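PDB 6QPS: polysaccharide Lyase Family 6 from Bacteroides cellulosilyticus, which cleaves alginate as a family 6 polysaccharide lyase specific for mannuronic acid, and binds calcium. Local coordinates for residues 26-31 and 53-59; 102-106 and 451-455. All blocks are in the same frame, centred on the assembly; numbering follows the deposited sequence.

Overall arrangement
The chain folds as a right-handed parallel beta-helix, as in other family 6 lyases. Contact 1 lies near its N-terminal end, its centre about 32 Å from the centre of the chain. There the turn leading into helix 31-40 packs on the start of strand 54-67. The centre of contact 2 is about 20 Å from the chain centre. It joins strand 99-111 to the residues opening the C-terminal helix 454-465. Strand 84-87 links the two, pairing in parallel with both 54-67 and 99-111. The contact centres are about 17 Å apart and their nearest atoms about 6 Å apart, without touching. Both lie away from the calcium site of Asn210, Glu213, Glu242 and Glu244.

Contact 1 (26-31 and 53-59); sequences FSPKDV and DGTYHNL
Pro28 lies over one face of the Tyr56 ring and makes the CH-pi contact here. Its CG is 4.0 Å from the centroid of the Tyr56 ring, 15° off the ring normal. Pro28 CD comes within 3.6 Å of Tyr56 CZ. On the strand side, Pro28 CB meets Thr55 O at 3.4 Å. Gly54 leaves room for Pro28 CG, where any CB would clash, and its backbone angles alone call for glycine.

The remaining apolar packing runs through Val31. Its CG2 reaches the edge of the Tyr56 ring, 3.9 Å from CD2. With CG1 anti to the backbone N (chi1 158°), both Val31 methyls meet Leu59 CD2, the closer being CG1 at 3.6 Å.

Within 26-31, Asp30 OD2 accepts a hydrogen bond from Ser27 N with its anti lone pair, and Asp30 N bonds back to Ser27 O, closing the turn. Asp30 OD1 forms a salt bridge with Lys29 NZ. Tyr56 OH is hydrogen-bonded to Lys52 O, just before the strand segment.

The contact thus joins the turn between strand 23-26 and helix 31-40 to strand 54-67. Leu59 also touches Met34 of that helix and Ile86 of strand 84-87, while Tyr56 packs on Leu51 of strand 48-51.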
# COMPACT_ATOMS: atom_id res chain seq x y z
N PHE A 26 -15.62 -21.26 -22.36
CA PHE A 26 -16.96 -21.07 -21.83
C PHE A 26 -17.49 -19.70 -22.22
O PHE A 26 -16.73 -18.75 -22.44
CB PHE A 26 -16.92 -21.11 -20.29
CG PHE A 26 -16.42 -22.41 -19.74
CD1 PHE A 26 -17.31 -23.46 -19.53
CD2 PHE A 26 -15.08 -22.59 -19.46
CE1 PHE A 26 -16.85 -24.69 -19.05
CE2 PHE A 26 -14.62 -23.82 -18.97
CZ PHE A 26 -15.52 -24.86 -18.76
N SER A 27 -18.83 -19.60 -22.27
CA SER A 27 -19.55 -18.36 -22.51
C SER A 27 -20.42 -18.06 -21.29
O SER A 27 -20.53 -18.91 -20.40
CB SER A 27 -20.41 -18.50 -23.76
OG SER A 27 -19.59 -18.57 -24.92
N PRO A 28 -21.06 -16.89 -21.24
CA PRO A 28 -21.89 -16.56 -20.06
C PRO A 28 -22.99 -17.57 -19.75
O PRO A 28 -23.33 -17.76 -18.58
CB PRO A 28 -22.46 -15.18 -20.40
CG PRO A 28 -21.38 -14.56 -21.26
CD PRO A 28 -20.82 -15.72 -22.09
N LYS A 29 -23.55 -18.24 -20.76
CA LYS A 29 -24.56 -19.26 -20.50
C LYS A 29 -23.99 -20.49 -19.81
O LYS A 29 -24.77 -21.34 -19.36
CB LYS A 29 -25.23 -19.68 -21.80
CG LYS A 29 -24.31 -20.45 -22.74
CD LYS A 29 -25.06 -20.90 -24.00
CE LYS A 29 -24.22 -21.88 -24.81
NZ LYS A 29 -24.01 -23.16 -24.09
N ASP A 30 -22.67 -20.61 -19.72
CA ASP A 30 -22.03 -21.82 -19.19
C ASP A 30 -21.45 -21.61 -17.80
O ASP A 30 -20.55 -22.36 -17.40
CB ASP A 30 -20.92 -22.29 -20.12
CG ASP A 30 -21.37 -22.49 -21.55
OD1 ASP A 30 -22.33 -23.27 -21.78
OD2 ASP A 30 -20.77 -21.85 -22.45
N VAL A 31 -21.93 -20.62 -17.05
CA VAL A 31 -21.38 -20.34 -15.71
C VAL A 31 -21.38 -21.59 -14.87
O VAL A 31 -20.35 -21.86 -14.18
CB VAL A 31 -22.06 -19.16 -15.09
CG1 VAL A 31 -21.91 -19.20 -13.57
CG2 VAL A 31 -21.53 -17.84 -15.65
N ASP A 53 -16.04 -13.43 -24.99
CA ASP A 53 -16.53 -12.08 -24.72
C ASP A 53 -17.95 -12.13 -24.15
O ASP A 53 -18.83 -12.80 -24.71
CB ASP A 53 -16.57 -11.25 -26.01
CG ASP A 53 -15.21 -11.06 -26.67
OD1 ASP A 53 -14.20 -11.55 -26.16
OD2 ASP A 53 -15.18 -10.39 -27.73
N GLY A 54 -18.17 -11.38 -23.09
CA GLY A 54 -19.50 -11.28 -22.51
C GLY A 54 -19.42 -10.90 -21.05
O GLY A 54 -18.34 -10.73 -20.49
N THR A 55 -20.60 -10.79 -20.43
CA THR A 55 -20.71 -10.47 -19.01
C THR A 55 -21.21 -11.69 -18.25
O THR A 55 -22.24 -12.29 -18.60
CB THR A 55 -21.62 -9.27 -18.76
OG1 THR A 55 -21.07 -8.14 -19.44
CG2 THR A 55 -21.69 -8.97 -17.26
N TYR A 56 -20.47 -12.05 -17.21
CA TYR A 56 -20.70 -13.23 -16.39
C TYR A 56 -21.27 -12.73 -15.06
O TYR A 56 -20.54 -12.15 -14.25
CB TYR A 56 -19.39 -13.99 -16.20
CG TYR A 56 -18.82 -14.52 -17.51
CD1 TYR A 56 -18.25 -13.66 -18.44
CD2 TYR A 56 -18.92 -15.86 -17.83
CE1 TYR A 56 -17.78 -14.14 -19.66
CE2 TYR A 56 -18.45 -16.34 -19.03
CZ TYR A 56 -17.88 -15.48 -19.95
OH TYR A 56 -17.42 -15.98 -21.16
N HIS A 57 -22.58 -12.91 -14.88
CA HIS A 57 -23.29 -12.33 -13.75
C HIS A 57 -23.44 -13.34 -12.62
O HIS A 57 -23.70 -14.52 -12.86
CB HIS A 57 -24.70 -11.87 -14.15
CG HIS A 57 -24.73 -10.67 -15.05
ND1 HIS A 57 -24.56 -9.39 -14.58
CD2 HIS A 57 -24.93 -10.57 -16.38
CE1 HIS A 57 -24.65 -8.54 -15.59
NE2 HIS A 57 -24.89 -9.23 -16.69
N ASN A 58 -23.27 -12.87 -11.39
CA ASN A 58 -23.66 -13.62 -10.19
C ASN A 58 -23.01 -15.00 -10.13
O ASN A 58 -23.69 -16.03 -9.99
CB ASN A 58 -25.19 -13.71 -10.08
CG ASN A 58 -25.84 -12.36 -9.88
OD1 ASN A 58 -25.45 -11.59 -9.00
ND2 ASN A 58 -26.83 -12.06 -10.71
N LEU A 59 -21.68 -15.02 -10.19
CA LEU A 59 -20.97 -16.27 -9.99
C LEU A 59 -21.17 -16.80 -8.58
O LEU A 59 -21.07 -18.01 -8.35
CB LEU A 59 -19.47 -16.09 -10.26
CG LEU A 59 -19.05 -15.66 -11.66
CD1 LEU A 59 -17.51 -15.53 -11.73
CD2 LEU A 59 -19.55 -16.62 -12.71

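Contact 2 (102-106 and 451-455)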
# COMPACT_ATOMS: atom_id res chain seq x y z
N GLU A 102 -5.80 -13.92 -15.24
CA GLU A 102 -5.26 -12.95 -16.19
C GLU A 102 -6.36 -12.26 -17.00
O GLU A 102 -7.26 -12.91 -17.53
CB GLU A 102 -4.35 -13.61 -17.26
CG GLU A 102 -3.22 -14.50 -16.76
CD GLU A 102 -2.46 -15.16 -17.92
OE1 GLU A 102 -2.85 -14.98 -19.10
OE2 GLU A 102 -1.48 -15.88 -17.64
N ASP A 103 -6.21 -10.95 -17.19
CA ASP A 103 -6.99 -10.21 -18.18
C ASP A 103 -8.49 -10.20 -17.91
O ASP A 103 -9.29 -10.05 -18.84
CB ASP A 103 -6.70 -10.73 -19.60
CG ASP A 103 -5.29 -10.40 -20.08
OD1 ASP A 103 -4.77 -9.32 -19.71
OD2 ASP A 103 -4.71 -11.20 -20.84
N LEU A 104 -8.90 -10.33 -16.65
CA LEU A 104 -10.31 -10.31 -16.26
C LEU A 104 -10.72 -8.92 -15.80
O LEU A 104 -9.94 -8.22 -15.16
CB LEU A 104 -10.56 -11.31 -15.13
CG LEU A 104 -10.32 -12.78 -15.48
CD1 LEU A 104 -10.46 -13.64 -14.23
CD2 LEU A 104 -11.23 -13.29 -16.59
N LEU A 105 -11.97 -8.55 -16.09
CA LEU A 105 -12.52 -7.27 -15.67
C LEU A 105 -13.64 -7.51 -14.66
O LEU A 105 -14.74 -7.93 -15.04
CB LEU A 105 -13.05 -6.51 -16.87
CG LEU A 105 -13.88 -5.26 -16.62
CD1 LEU A 105 -13.22 -4.24 -15.77
CD2 LEU A 105 -14.23 -4.59 -17.96
N PHE A 106 -13.36 -7.21 -13.39
CA PHE A 106 -14.36 -7.25 -12.33
C PHE A 106 -14.98 -5.85 -12.28
O PHE A 106 -14.31 -4.88 -11.91
CB PHE A 106 -13.76 -7.65 -10.99
CG PHE A 106 -13.12 -9.03 -10.97
CD1 PHE A 106 -11.80 -9.22 -11.33
CD2 PHE A 106 -13.85 -10.15 -10.60
CE1 PHE A 106 -11.23 -10.49 -11.32
CE2 PHE A 106 -13.27 -11.42 -10.59
CZ PHE A 106 -11.97 -11.58 -10.95
N THR A 451 -2.77 -2.65 -19.87
CA THR A 451 -2.76 -1.77 -21.03
C THR A 451 -4.10 -1.71 -21.76
O THR A 451 -4.35 -0.75 -22.51
CB THR A 451 -1.70 -2.26 -22.03
OG1 THR A 451 -2.02 -3.59 -22.47
CG2 THR A 451 -0.31 -2.28 -21.40
N TRP A 452 -4.96 -2.70 -21.57
CA TRP A 452 -6.21 -2.77 -22.31
C TRP A 452 -7.33 -1.95 -21.68
O TRP A 452 -8.39 -1.81 -22.30
CB TRP A 452 -6.66 -4.22 -22.44
CG TRP A 452 -6.70 -5.04 -21.15
CD1 TRP A 452 -5.77 -5.97 -20.74
CD2 TRP A 452 -7.74 -5.06 -20.16
NE1 TRP A 452 -6.17 -6.53 -19.55
CE2 TRP A 452 -7.38 -6.00 -19.19
CE3 TRP A 452 -8.94 -4.37 -20.01
CZ2 TRP A 452 -8.18 -6.28 -18.08
CZ3 TRP A 452 -9.73 -4.63 -18.91
CH2 TRP A 452 -9.35 -5.58 -17.97
N HIS A 453 -7.13 -1.42 -20.48
CA HIS A 453 -8.17 -0.70 -19.76
C HIS A 453 -8.02 0.80 -20.05
O HIS A 453 -7.02 1.42 -19.65
CB HIS A 453 -8.08 -0.98 -18.26
CG HIS A 453 -9.29 -0.53 -17.49
ND1 HIS A 453 -10.57 -0.94 -17.81
CD2 HIS A 453 -9.42 0.27 -16.40
CE1 HIS A 453 -11.43 -0.41 -16.96
NE2 HIS A 453 -10.76 0.33 -16.10
N LYS A 454 -9.03 1.39 -20.69
CA LYS A 454 -8.88 2.78 -21.11
C LYS A 454 -8.67 3.71 -19.91
O LYS A 454 -7.90 4.67 -20.00
CB LYS A 454 -10.08 3.22 -21.96
CG LYS A 454 -9.94 4.62 -22.51
CD LYS A 454 -11.14 5.03 -23.37
CE LYS A 454 -12.44 4.78 -22.66
NZ LYS A 454 -13.12 6.06 -22.20
N ALA A 455 -9.35 3.47 -18.79
CA ALA A 455 -9.18 4.36 -17.66
C ALA A 455 -7.76 4.31 -17.09
O ALA A 455 -7.28 5.30 -16.54
CB ALA A 455 -10.20 4.05 -16.56
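Trp452 reaches toward the 102-106 segment with its indole, and the long side of the ring system spans from Asp103 to Leu105. Its chi1 of 51° places CG between the backbone N and the carbonyl carbon, the crowded position. The ring NH then lies by Asp103 and the benzo part by Leu104 and Leu105.

The Asp103 carboxylate and the indole are steeply turned against each other, with planes 75° apart. Trp452 NE1 gives a hydrogen bond to Asp103 OD1 at 3.1 Å. It is weak, because the N-H...O angle is only 131°. Arg134 serves both groups: its O takes a second weak bond from Trp452 NE1, and its NE forms a salt bridge with Asp103 OD1, the stronger partner of that oxygen.

At the other end of the indole, Leu104 O approaches the ring edge near its plane, 3.9 Å from Trp452 CH2. Leu105 CB meets the same CH2 at 4.0 Å. Leu105 CD1 lies 4.4 Å from His453 CE1. This is a loose approach. Val136 of strand 131-138 touches Leu105, Trp452 and His453, Pro81 packs on both Asp103 and Trp452, and the His453 ring also meets that of Tyr170.

Replacing Trp452 by an alanine is likely to open a gap beside Leu105, Val136 and Pro81 and to leave Asp103 without its indole donor.

His453 is the N-cap residue of helix 454-465, and the contact places the residues before that helix against strand 99-111. The chemistry is mixed: a weak polar bond at the pyrrole end of the indole, apolar packing at the benzo end. The indole NH is shared between two acceptors, and both bonds are weak. The charge of Asp103 is probably balanced chiefly by Arg134.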